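Side-chain contacts in acyl-[acyl-carrier-protein]--UDP-N-acetylglucosamine O-acyltransferase (PDB 1J2Z), which catalyses the transfer of a (3R)-hydroxyacyl chain from acyl carrier protein to UDP-N-acetylglucosamine, the first step of lipid IV(A) synthesis: residues A[176-179]-A[180-183]; A[201-204]-A[205-208]; A[211-214]-A[215-218]; A[223-226]-A[227-231]; A[239-242]-A[243-247]. All coordinates share one frame; numbering follows the deposited sequence.

Contact 1: A[176-179]-A[180-183]; sequences DVPP and YCTV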
loop_
_atom_site.group_PDB
_atom_site.type_symbol
_atom_site.label_atom_id
_atom_site.label_comp_id
_atom_site.label_asym_id
_atom_site.label_seq_id
_atom_site.Cartn_x
_atom_site.Cartn_y
_atom_site.Cartn_z
ATOM N N ASP A 176 20.262 11.012 -3.273
ATOM C CA ASP A 176 20.104 12.115 -2.331
ATOM C C ASP A 176 19.509 13.354 -2.983
ATOM O O ASP A 176 19.697 13.598 -4.178
ATOM C CB ASP A 176 21.455 12.489 -1.720
ATOM C CG ASP A 176 22.035 11.384 -0.863
ATOM O OD1 ASP A 176 21.365 10.344 -0.672
ATOM O OD2 ASP A 176 23.168 11.565 -0.372
ATOM N N VAL A 177 18.802 14.146 -2.186
ATOM C CA VAL A 177 18.185 15.365 -2.679
ATOM C C VAL A 177 18.641 16.558 -1.845
ATOM O O VAL A 177 18.393 16.615 -0.643
ATOM C CB VAL A 177 16.651 15.277 -2.616
ATOM C CG1 VAL A 177 16.038 16.535 -3.207
ATOM C CG2 VAL A 177 16.169 14.035 -3.362
ATOM N N PRO A 178 19.311 17.533 -2.482
ATOM C CA PRO A 178 19.807 18.731 -1.801
ATOM C C PRO A 178 18.665 19.592 -1.275
ATOM O O PRO A 178 17.525 19.478 -1.731
ATOM C CB PRO A 178 20.618 19.426 -2.888
ATOM C CG PRO A 178 19.830 19.105 -4.125
ATOM C CD PRO A 178 19.544 17.627 -3.936
ATOM N N PRO A 179 18.957 20.477 -0.313
ATOM C CA PRO A 179 17.925 21.342 0.263
ATOM C C PRO A 179 17.045 22.161 -0.683
ATOM O O PRO A 179 17.490 22.643 -1.725
ATOM C CB PRO A 179 18.707 22.219 1.250
ATOM C CG PRO A 179 20.114 22.149 0.773
ATOM C CD PRO A 179 20.267 20.730 0.311
ATOM N N TYR A 180 15.778 22.278 -0.297
ATOM C CA TYR A 180 14.776 23.045 -1.029
ATOM C C TYR A 180 14.432 22.595 -2.449
ATOM O O TYR A 180 13.919 23.385 -3.243
ATOM C CB TYR A 180 15.188 24.520 -1.032
ATOM C CG TYR A 180 15.390 25.074 0.362
ATOM C CD1 TYR A 180 16.668 25.349 0.853
ATOM C CD2 TYR A 180 14.300 25.295 1.206
ATOM C CE1 TYR A 180 16.850 25.828 2.153
ATOM C CE2 TYR A 180 14.470 25.771 2.498
ATOM C CZ TYR A 180 15.744 26.035 2.966
ATOM O OH TYR A 180 15.899 26.502 4.252
ATOM N N CYS A 181 14.693 21.331 -2.771
ATOM C CA CYS A 181 14.389 20.817 -4.103
ATOM C C CYS A 181 13.109 19.997 -4.149
ATOM O O CYS A 181 12.710 19.394 -3.158
ATOM C CB CYS A 181 15.534 19.944 -4.616
ATOM S SG CYS A 181 17.060 20.829 -4.882
ATOM N N THR A 182 12.463 19.990 -5.309
ATOM C CA THR A 182 11.249 19.210 -5.503
ATOM C C THR A 182 11.653 18.041 -6.393
ATOM O O THR A 182 12.384 18.220 -7.366
ATOM C CB THR A 182 10.151 20.023 -6.204
ATOM O OG1 THR A 182 10.626 20.475 -7.477
ATOM C CG2 THR A 182 9.760 21.213 -5.361
ATOM N N VAL A 183 11.187 16.849 -6.049
ATOM C CA VAL A 183 11.520 15.644 -6.799
ATOM C C VAL A 183 10.267 14.915 -7.272
ATOM O O VAL A 183 9.199 15.042 -6.671
ATOM C CB VAL A 183 12.362 14.688 -5.930
ATOM C CG1 VAL A 183 12.689 13.416 -6.700
ATOM C CG2 VAL A 183 13.639 15.384 -5.498
#

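Contact 2: A[201-204]-A[205-208]; sequences LLES and KDID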
loop_
_atom_site.group_PDB
_atom_site.type_symbol
_atom_site.label_atom_id
_atom_site.label_comp_id
_atom_site.label_asym_id
_atom_site.label_seq_id
_atom_site.Cartn_x
_atom_site.Cartn_y
_atom_site.Cartn_z
ATOM N N LEU A 201 9.966 30.155 4.787
ATOM C CA LEU A 201 11.130 30.054 5.662
ATOM C C LEU A 201 12.265 31.002 5.295
ATOM O O LEU A 201 13.054 31.398 6.158
ATOM C CB LEU A 201 11.676 28.623 5.652
ATOM C CG LEU A 201 10.817 27.486 6.209
ATOM C CD1 LEU A 201 11.470 26.150 5.868
ATOM C CD2 LEU A 201 10.663 27.644 7.713
ATOM N N LEU A 202 12.351 31.369 4.020
ATOM C CA LEU A 202 13.433 32.231 3.569
ATOM C C LEU A 202 13.027 33.595 3.025
ATOM O O LEU A 202 11.899 33.799 2.576
ATOM C CB LEU A 202 14.260 31.493 2.514
ATOM C CG LEU A 202 14.734 30.097 2.928
ATOM C CD1 LEU A 202 15.517 29.461 1.795
ATOM C CD2 LEU A 202 15.589 30.195 4.181
ATOM N N GLU A 203 13.978 34.523 3.073
ATOM C CA GLU A 203 13.789 35.880 2.582
ATOM C C GLU A 203 14.010 35.864 1.071
ATOM O O GLU A 203 14.783 35.051 0.562
ATOM C CB GLU A 203 14.794 36.814 3.260
ATOM C CG GLU A 203 14.587 36.939 4.765
ATOM C CD GLU A 203 15.868 37.258 5.514
ATOM O OE1 GLU A 203 16.574 38.211 5.121
ATOM O OE2 GLU A 203 16.166 36.555 6.505
ATOM N N SER A 204 13.335 36.759 0.359
ATOM C CA SER A 204 13.446 36.821 -1.095
ATOM C C SER A 204 14.884 36.822 -1.613
ATOM O O SER A 204 15.231 36.030 -2.489
ATOM C CB SER A 204 12.714 38.057 -1.630
ATOM O OG SER A 204 13.333 39.251 -1.188
ATOM N N LYS A 205 15.720 37.702 -1.072
ATOM C CA LYS A 205 17.108 37.788 -1.516
ATOM C C LYS A 205 17.811 36.435 -1.503
ATOM O O LYS A 205 18.485 36.066 -2.464
ATOM C CB LYS A 205 17.897 38.772 -0.645
ATOM C CG LYS A 205 18.106 38.308 0.786
ATOM C CD LYS A 205 19.139 39.162 1.502
ATOM C CE LYS A 205 19.439 38.604 2.886
ATOM N NZ LYS A 205 20.472 39.400 3.602
ATOM N N ASP A 206 17.651 35.698 -0.410
ATOM C CA ASP A 206 18.290 34.397 -0.279
ATOM C C ASP A 206 17.698 33.363 -1.228
ATOM O O ASP A 206 18.394 32.454 -1.675
ATOM C CB ASP A 206 18.196 33.914 1.170
ATOM C CG ASP A 206 18.885 34.860 2.138
ATOM O OD1 ASP A 206 20.045 35.249 1.867
ATOM O OD2 ASP A 206 18.273 35.212 3.167
ATOM N N ILE A 207 16.418 33.508 -1.546
ATOM C CA ILE A 207 15.777 32.577 -2.457
ATOM C C ILE A 207 16.410 32.723 -3.839
ATOM O O ILE A 207 16.659 31.728 -4.523
ATOM C CB ILE A 207 14.257 32.832 -2.538
ATOM C CG1 ILE A 207 13.617 32.523 -1.180
ATOM C CG2 ILE A 207 13.633 31.964 -3.625
ATOM C CD1 ILE A 207 12.119 32.762 -1.128
ATOM N N ASP A 208 16.682 33.965 -4.237
ATOM C CA ASP A 208 17.307 34.235 -5.533
ATOM C C ASP A 208 18.706 33.631 -5.546
ATOM O O ASP A 208 19.116 32.992 -6.517
ATOM C CB ASP A 208 17.424 35.741 -5.788
ATOM C CG ASP A 208 16.081 36.432 -5.861
ATOM O OD1 ASP A 208 15.191 35.931 -6.579
ATOM O OD2 ASP A 208 15.919 37.484 -5.208
HETATM O O HOH W 1 16.240 33.812 4.482
#

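Contact 3: A[211-214]-A[215-218]; sequences YALY and KRLF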
loop_
_atom_site.group_PDB
_atom_site.type_symbol
_atom_site.label_atom_id
_atom_site.label_comp_id
_atom_site.label_asym_id
_atom_site.label_seq_id
_atom_site.Cartn_x
_atom_site.Cartn_y
_atom_site.Cartn_z
ATOM N N TYR A 211 18.623 29.861 -6.140
ATOM C CA TYR A 211 18.361 29.500 -7.533
ATOM C C TYR A 211 19.668 29.582 -8.310
ATOM O O TYR A 211 20.051 28.647 -9.015
ATOM C CB TYR A 211 17.361 30.462 -8.183
ATOM C CG TYR A 211 15.898 30.149 -7.962
ATOM C CD1 TYR A 211 15.141 30.879 -7.047
ATOM C CD2 TYR A 211 15.252 29.173 -8.721
ATOM C CE1 TYR A 211 13.772 30.655 -6.900
ATOM C CE2 TYR A 211 13.882 28.938 -8.579
ATOM C CZ TYR A 211 13.149 29.686 -7.669
ATOM O OH TYR A 211 11.794 29.485 -7.541
ATOM N N ALA A 212 20.338 30.722 -8.177
ATOM C CA ALA A 212 21.603 30.957 -8.854
ATOM C C ALA A 212 22.608 29.878 -8.486
ATOM O O ALA A 212 23.263 29.304 -9.356
ATOM C CB ALA A 212 22.149 32.335 -8.472
ATOM N N LEU A 213 22.720 29.605 -7.190
ATOM C CA LEU A 213 23.648 28.599 -6.686
ATOM C C LEU A 213 23.447 27.257 -7.389
ATOM O O LEU A 213 24.390 26.667 -7.913
ATOM C CB LEU A 213 23.445 28.404 -5.180
ATOM C CG LEU A 213 24.630 27.929 -4.328
ATOM C CD1 LEU A 213 24.090 27.274 -3.068
ATOM C CD2 LEU A 213 25.507 26.952 -5.086
ATOM N N TYR A 214 22.210 26.772 -7.391
ATOM C CA TYR A 214 21.913 25.493 -8.018
ATOM C C TYR A 214 22.146 25.507 -9.521
ATOM O O TYR A 214 22.576 24.505 -10.097
ATOM C CB TYR A 214 20.475 25.073 -7.704
ATOM C CG TYR A 214 20.325 24.371 -6.368
ATOM C CD1 TYR A 214 19.382 24.796 -5.433
ATOM C CD2 TYR A 214 21.110 23.260 -6.051
ATOM C CE1 TYR A 214 19.221 24.131 -4.220
ATOM C CE2 TYR A 214 20.957 22.587 -4.841
ATOM C CZ TYR A 214 20.012 23.026 -3.932
ATOM O OH TYR A 214 19.855 22.355 -2.740
ATOM N N LYS A 215 21.870 26.638 -10.160
ATOM C CA LYS A 215 22.076 26.739 -11.598
ATOM C C LYS A 215 23.554 26.541 -11.923
ATOM O O LYS A 215 23.904 25.872 -12.894
ATOM C CB LYS A 215 21.572 28.095 -12.102
ATOM C CG LYS A 215 20.053 28.210 -12.016
ATOM C CD LYS A 215 19.522 29.608 -12.302
ATOM C CE LYS A 215 17.999 29.641 -12.126
ATOM N NZ LYS A 215 17.409 31.000 -12.267
ATOM N N ARG A 216 24.422 27.102 -11.089
ATOM C CA ARG A 216 25.858 26.964 -11.298
ATOM C C ARG A 216 26.335 25.577 -10.882
ATOM O O ARG A 216 27.190 24.982 -11.541
ATOM C CB ARG A 216 26.611 28.040 -10.512
ATOM C CG ARG A 216 26.429 29.434 -11.094
ATOM C CD ARG A 216 27.204 30.490 -10.326
ATOM N NE ARG A 216 26.598 30.802 -9.036
ATOM C CZ ARG A 216 27.180 30.558 -7.870
ATOM N NH1 ARG A 216 28.381 29.998 -7.844
ATOM N NH2 ARG A 216 26.570 30.879 -6.734
ATOM N N LEU A 217 25.765 25.055 -9.799
ATOM C CA LEU A 217 26.141 23.734 -9.310
ATOM C C LEU A 217 25.830 22.631 -10.306
ATOM O O LEU A 217 26.619 21.693 -10.473
ATOM C CB LEU A 217 25.423 23.420 -7.994
ATOM C CG LEU A 217 26.007 24.028 -6.720
ATOM C CD1 LEU A 217 25.118 23.673 -5.535
ATOM C CD2 LEU A 217 27.428 23.510 -6.511
ATOM N N PHE A 218 24.684 22.742 -10.970
ATOM C CA PHE A 218 24.281 21.717 -11.916
ATOM C C PHE A 218 24.685 21.914 -13.367
ATOM O O PHE A 218 24.043 21.376 -14.271
ATOM C CB PHE A 218 22.771 21.484 -11.818
ATOM C CG PHE A 218 22.360 20.759 -10.569
ATOM C CD1 PHE A 218 21.744 21.436 -9.524
ATOM C CD2 PHE A 218 22.613 19.397 -10.429
ATOM C CE1 PHE A 218 21.385 20.770 -8.358
ATOM C CE2 PHE A 218 22.257 18.721 -9.266
ATOM C CZ PHE A 218 21.641 19.411 -8.229
#

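Contact 4: A[223-226]-A[227-231]; sequences SLRE and SAKLE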
loop_
_atom_site.group_PDB
_atom_site.type_symbol
_atom_site.label_atom_id
_atom_site.label_comp_id
_atom_site.label_asym_id
_atom_site.label_seq_id
_atom_site.Cartn_x
_atom_site.Cartn_y
_atom_site.Cartn_z
ATOM N N SER A 223 32.147 18.573 -12.589
ATOM C CA SER A 223 31.298 17.653 -11.842
ATOM C C SER A 223 30.602 18.427 -10.732
ATOM O O SER A 223 31.037 19.517 -10.357
ATOM C CB SER A 223 32.131 16.527 -11.226
ATOM O OG SER A 223 32.970 17.019 -10.197
ATOM N N LEU A 224 29.518 17.862 -10.216
ATOM C CA LEU A 224 28.762 18.493 -9.145
ATOM C C LEU A 224 29.707 18.698 -7.963
ATOM O O LEU A 224 29.750 19.767 -7.360
ATOM C CB LEU A 224 27.605 17.583 -8.722
ATOM C CG LEU A 224 26.380 18.173 -8.024
ATOM C CD1 LEU A 224 25.534 17.031 -7.482
ATOM C CD2 LEU A 224 26.791 19.094 -6.903
ATOM N N ARG A 225 30.466 17.656 -7.644
ATOM C CA ARG A 225 31.407 17.699 -6.532
ATOM C C ARG A 225 32.415 18.837 -6.662
ATOM O O ARG A 225 32.638 19.586 -5.711
ATOM C CB ARG A 225 32.131 16.354 -6.420
ATOM C CG ARG A 225 33.298 16.325 -5.443
ATOM C CD ARG A 225 33.726 14.886 -5.175
ATOM N NE ARG A 225 32.782 14.216 -4.288
ATOM C CZ ARG A 225 32.852 14.248 -2.960
ATOM N NH1 ARG A 225 33.830 14.909 -2.359
ATOM N NH2 ARG A 225 31.933 13.631 -2.232
ATOM N N GLU A 226 33.020 18.968 -7.839
ATOM C CA GLU A 226 33.998 20.027 -8.056
ATOM C C GLU A 226 33.366 21.410 -7.948
ATOM O O GLU A 226 33.972 22.329 -7.405
ATOM C CB GLU A 226 34.671 19.862 -9.420
ATOM C CG GLU A 226 35.605 18.660 -9.508
ATOM C CD GLU A 226 36.646 18.638 -8.394
ATOM O OE1 GLU A 226 36.467 17.884 -7.411
ATOM O OE2 GLU A 226 37.642 19.384 -8.494
ATOM N N SER A 227 32.151 21.561 -8.462
ATOM C CA SER A 227 31.473 22.850 -8.387
ATOM C C SER A 227 31.130 23.167 -6.936
ATOM O O SER A 227 31.194 24.322 -6.511
ATOM C CB SER A 227 30.192 22.835 -9.227
ATOM O OG SER A 227 30.495 22.672 -10.599
ATOM N N ALA A 228 30.769 22.136 -6.178
ATOM C CA ALA A 228 30.416 22.317 -4.775
ATOM C C ALA A 228 31.627 22.803 -3.979
ATOM O O ALA A 228 31.523 23.744 -3.191
ATOM C CB ALA A 228 29.889 21.006 -4.190
ATOM N N LYS A 229 32.771 22.159 -4.192
ATOM C CA LYS A 229 33.995 22.533 -3.493
ATOM C C LYS A 229 34.401 23.962 -3.843
ATOM O O LYS A 229 34.791 24.736 -2.969
ATOM C CB LYS A 229 35.119 21.548 -3.838
ATOM C CG LYS A 229 34.786 20.116 -3.449
ATOM C CD LYS A 229 36.005 19.216 -3.362
ATOM C CE LYS A 229 36.637 18.978 -4.713
ATOM N NZ LYS A 229 37.686 17.921 -4.625
ATOM N N LEU A 230 34.293 24.315 -5.119
ATOM C CA LEU A 230 34.638 25.661 -5.557
ATOM C C LEU A 230 33.682 26.671 -4.946
ATOM O O LEU A 230 34.069 27.791 -4.612
ATOM C CB LEU A 230 34.577 25.759 -7.083
ATOM C CG LEU A 230 35.741 25.123 -7.844
ATOM C CD1 LEU A 230 35.451 25.129 -9.339
ATOM C CD2 LEU A 230 37.021 25.897 -7.542
ATOM N N GLU A 231 32.428 26.265 -4.800
ATOM C CA GLU A 231 31.400 27.124 -4.238
ATOM C C GLU A 231 31.713 27.447 -2.777
ATOM O O GLU A 231 31.445 28.552 -2.303
ATOM C CB GLU A 231 30.044 26.428 -4.348
ATOM C CG GLU A 231 28.873 27.368 -4.498
ATOM C CD GLU A 231 29.024 28.287 -5.693
ATOM O OE1 GLU A 231 29.323 27.793 -6.798
ATOM O OE2 GLU A 231 28.839 29.507 -5.527
#

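Contact 5: A[239-242]-A[243-247]; sequences PFVK and EICSF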
loop_
_atom_site.group_PDB
_atom_site.type_symbol
_atom_site.label_atom_id
_atom_site.label_comp_id
_atom_site.label_asym_id
_atom_site.label_seq_id
_atom_site.Cartn_x
_atom_site.Cartn_y
_atom_site.Cartn_z
ATOM N N PRO A 239 25.804 30.758 4.818
ATOM C CA PRO A 239 25.106 29.604 5.388
ATOM C C PRO A 239 24.483 28.671 4.360
ATOM O O PRO A 239 24.595 27.457 4.478
ATOM C CB PRO A 239 24.064 30.252 6.295
ATOM C CG PRO A 239 23.737 31.513 5.556
ATOM C CD PRO A 239 25.105 32.009 5.163
ATOM N N PHE A 240 23.832 29.241 3.353
ATOM C CA PHE A 240 23.183 28.436 2.327
ATOM C C PHE A 240 24.169 27.604 1.518
ATOM O O PHE A 240 23.913 26.434 1.234
ATOM C CB PHE A 240 22.354 29.338 1.415
ATOM C CG PHE A 240 21.398 30.216 2.166
ATOM C CD1 PHE A 240 21.715 31.546 2.433
ATOM C CD2 PHE A 240 20.204 29.701 2.659
ATOM C CE1 PHE A 240 20.860 32.350 3.180
ATOM C CE2 PHE A 240 19.338 30.498 3.409
ATOM C CZ PHE A 240 19.669 31.825 3.670
ATOM N N VAL A 241 25.295 28.202 1.150
ATOM C CA VAL A 241 26.310 27.480 0.396
ATOM C C VAL A 241 26.830 26.334 1.260
ATOM O O VAL A 241 26.996 25.206 0.784
ATOM C CB VAL A 241 27.485 28.407 0.016
ATOM C CG1 VAL A 241 28.647 27.594 -0.546
ATOM C CG2 VAL A 241 27.017 29.429 -1.004
ATOM N N LYS A 242 27.077 26.629 2.534
ATOM C CA LYS A 242 27.581 25.623 3.465
ATOM C C LYS A 242 26.598 24.467 3.610
ATOM O O LYS A 242 26.975 23.296 3.531
ATOM C CB LYS A 242 27.825 26.245 4.847
ATOM C CG LYS A 242 28.881 27.339 4.873
ATOM C CD LYS A 242 29.127 27.830 6.298
ATOM C CE LYS A 242 30.220 28.891 6.339
ATOM N NZ LYS A 242 30.491 29.375 7.723
ATOM N N GLU A 243 25.336 24.809 3.826
ATOM C CA GLU A 243 24.283 23.818 4.003
ATOM C C GLU A 243 24.109 22.930 2.777
ATOM O O GLU A 243 24.021 21.710 2.886
ATOM C CB GLU A 243 22.967 24.532 4.301
ATOM C CG GLU A 243 21.823 23.615 4.654
ATOM C CD GLU A 243 20.570 24.386 5.009
ATOM O OE1 GLU A 243 19.584 23.746 5.439
ATOM O OE2 GLU A 243 20.571 25.629 4.856
ATOM N N ILE A 244 24.068 23.556 1.607
ATOM C CA ILE A 244 23.875 22.840 0.353
ATOM C C ILE A 244 25.099 22.068 -0.136
ATOM O O ILE A 244 25.008 20.880 -0.443
ATOM C CB ILE A 244 23.415 23.818 -0.746
ATOM C CG1 ILE A 244 22.044 24.382 -0.373
ATOM C CG2 ILE A 244 23.369 23.122 -2.098
ATOM C CD1 ILE A 244 21.526 25.450 -1.301
ATOM N N CYS A 245 26.242 22.739 -0.199
ATOM C CA CYS A 245 27.457 22.099 -0.683
ATOM C C CYS A 245 28.030 21.014 0.222
ATOM O O CYS A 245 28.525 19.997 -0.267
ATOM C CB CYS A 245 28.513 23.164 -0.977
ATOM S SG CYS A 245 27.966 24.312 -2.252
ATOM N N SER A 246 27.974 21.211 1.534
ATOM C CA SER A 246 28.505 20.188 2.433
ATOM C C SER A 246 27.618 18.950 2.333
ATOM O O SER A 246 28.096 17.820 2.453
ATOM C CB SER A 246 28.542 20.695 3.878
ATOM O OG SER A 246 27.236 20.869 4.386
ATOM N N PHE A 247 26.323 19.163 2.109
ATOM C CA PHE A 247 25.388 18.046 1.967
ATOM C C PHE A 247 25.811 17.220 0.756
ATOM O O PHE A 247 25.940 15.995 0.828
ATOM C CB PHE A 247 23.960 18.558 1.746
ATOM C CG PHE A 247 22.950 17.460 1.532
ATOM C CD1 PHE A 247 22.474 16.718 2.604
ATOM C CD2 PHE A 247 22.505 17.147 0.249
ATOM C CE1 PHE A 247 21.569 15.678 2.408
ATOM C CE2 PHE A 247 21.600 16.104 0.038
ATOM C CZ PHE A 247 21.132 15.369 1.121
#

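Contact 1: A[176-179]-A[180-183]
Val177 and Val183 meet across a sharp bend, a type II beta turn from Pro178 to Cys181. The turn leads from a loop after the left-handed beta-helix strand 172-173 into strand 181-184. Pro179 and Tyr180 occupy its two central positions. Tyr180 takes a positive phi (63°), as the third residue of a type II turn does.

Val177 can be followed outward from CB. Its CB comes within 4.2 Å of Val183 CG2. CG1 stands anti to the backbone N (chi1 -177°) and reaches the far arm of the turn. There Val177 CG1 lies 3.5 Å from Val183 CG2 and 3.7 Å from Cys181 CB. The other methyl, Val177 CG2, also rests on Val183 CG2, at 3.6 Å. One methyl of Val183 therefore sits against both branches of Val177. Cys165 touches the same valine from a neighbouring loop.

Pro179 forms the corner of the turn. Pro179 CB packs beside the ring of Tyr180, 3.8 Å from Tyr180 CD1. Neither proline has an amide hydrogen to donate. The carbonyl of Pro179 is used outside the turn, by helix 204-217. Pro179 also touches Ile244 of helix 239-250. The bend is thus a buried joint between the beta-helix and the helical C-terminal part.

Cys181 carries its sulfur back to the ring of Pro178. With SG beside its own backbone N (chi1 -65°), the tight contact Pro178 CG to Cys181 SG measures 3.3 Å.

Contact 2: A[201-204]-A[205-208]
Glu203 and Asp206 meet at the start of helix 204-217, where Glu203 holds the N-cap position. The helix follows helix 195-201 after a very short link.

Two backbone bonds begin the helix. Ile207 N donates to Glu203 O at 3.1 Å. Asp208 N donates to Ser204 O, also at 3.1 Å, with an angle of 158° at the hydrogen. These are the first i to i+4 bonds of the helix.

The amide of Glu203 is satisfied by a water. This water accepts from Glu203 N at 2.8 Å and donates to Asp206 OD2 at 2.8 Å. It joins the backbone just before the helix to a carboxylate of the first turn. The Asp206 side chain lies beside its backbone N (chi1 -60°), which turns OD2 back toward Glu203.

The Glu203 side chain runs out alongside Asp206 and points the same way. Their carboxylate planes are 67° apart, and Glu203 OE1 is 4.0 Å from Asp206 OD2. Lys205 extends on the same side, but its NZ stays 4.3 Å from Glu203 OE1, beyond a salt bridge.

Away from the charged groups, Leu202 CB packs on Ile207 CG1 at 3.9 Å. Leu202 also touches Tyr180, and Phe240 of helix 239-250 touches both Leu202 and Asp206.

The acids lie at the N-terminal end of the helix, where its dipole would favour negative charge. Together with nearby Lys205, this probably eases the repulsion between Glu203 and Asp206.

Contact 3: A[211-214]-A[215-218]
Leu213 and Leu217 pack one helical turn apart near the C-terminal end of helix 204-217. Leu213 CD2 is only 3.3 Å from Leu217 CD1 and 3.4 Å from Leu217 CG, closer than usual for carbon atoms. Leu213 CG lies roughly anti to the backbone N (chi1 -153°), and CD2 is the methyl that points on along the helix to Leu217.

Tyr214 and Phe218 form the next pair. Their side chains run side by side in the same direction. Tyr214 CD2 meets Phe218 CE1 at 3.4 Å. The rings touch rim to rim, with centroids 5.9 Å apart and planes at 26°, so neither covers the face of the other. Phe218 also brings its ring edge to the Tyr214 carbonyl, with CD1 3.2 Å from Tyr214 O.

The backbone fixes this spacing. Leu217 N donates to Leu213 O at 2.8 Å, and Phe218 N donates to Tyr214 O at 2.9 Å. Phe218 is the first residue to leave helical angles.

Partners from other parts of the fold hold the polar tips. Tyr214 OH bonds to Pro179 O in the turn before strand 181-184. Arg216 NH1 forms a salt bridge with Glu231 OE2 of helix 224-234.

The helix is wedged between its neighbours. Ile244 of helix 239-250 touches Leu213, Tyr214 and Leu217, while Ser227 and Leu224 of helix 224-234 touch Leu217 and Phe218 respectively.

Contact 4: A[223-226]-A[227-231]
Glu226 and Lys229 lie side by side on helix 224-234 and point the same way. Both chains fold to meet. Glu226 bends at chi2 (-53°) and Lys229 at chi3 (-68°), which brings the two charged groups together. Glu226 OE1 forms a salt bridge with Lys229 NZ at 3.0 Å. Glu226 OE2 stands farther off, 4.1 Å from Lys229 NZ. One oxygen therefore carries the ion pair.

Arg225 takes another course. Its NH2 bonds to the carbonyl of Leu249 on helix 239-250. Lys229 also touches Leu249, as does Ala228.

Ser227 turns to the backbone carbonyl of Ser223 at the start of the helix. Ser227 N donates to Ser223 O at 3.0 Å. The hydroxyl of Ser227 also lies near that carbonyl, with OG 3.2 Å from Ser223 O. The hydroxyl of Ser223 turns forward, and Ser223 OG accepts from Glu226 N at 3.1 Å, with an angle of 163° at the hydrogen.

This is a serine N-cap. A side-chain oxygen takes up an amide of the first turn, and an i to i+3 Glu-Lys pair follows on the helix surface.

Contact 5: A[239-242]-A[243-247]
Val241 and Cys245 form the close-packed side of helix 239-250. Val241 CG1 lies 3.8 Å from Cys245 SG. The sulfur sits beside its backbone N, which also brings Cys245 SG to 3.3 Å from Val241 O. Glu231 and Leu232 of helix 224-234 cover both residues.

Ile244 packs one step round the helix. Its CG1 lies 3.2 Å from Phe240 O. The Ile244 side chain faces helix 204-217. Phe240 has its CB directed away from 243-247, and its ring also meets helix 204-217.

The other side is looser. Lys242 is exposed, its chain extended beyond CG. Glu243 is also extended, and its CB lies 3.4 Å from Pro239 O. Its backbone is hydrogen-bonded: Glu243 N donates to Pro239 O at 2.8 Å.

Ser246 gives this side its main side-chain bond. Its OG donates to Lys242 O at 2.6 Å, and Ser246 N donates to the same oxygen at 3.1 Å. The two donors to Lys242 O differ: the hydroxyl is tilted 21° from the carbonyl plane, while the amide lies 36° above it. With chi1 at 68°, Ser246 OG lies between the backbone N and carbonyl carbon, beside Lys242 O.

One carbonyl thus takes two donors from a single serine, so the hydroxyl proton is used within its own helix.

From the N terminus, the five local contacts follow in series; none nests in or crosses another. Contact 1 closes the turn into strand 181-184, at the end of the beta-helix. Contact 2 spans the link into helix 204-217, and contact 3 lies farther along that helix. Contact 4 opens helix 224-234, and contact 5 belongs to helix 239-250. In the fold they come together. Contact 1 touches contacts 2, 3 and 5, so the turn meets two of the helices. Contacts 3, 4 and 5 touch pairwise and join helices 204-217, 224-234 and 239-250. Contact 2 reaches contact 5 through Phe240. Contact 4 touches neither contact 1 nor contact 2, with nearest atoms about 7 and 10 Å apart.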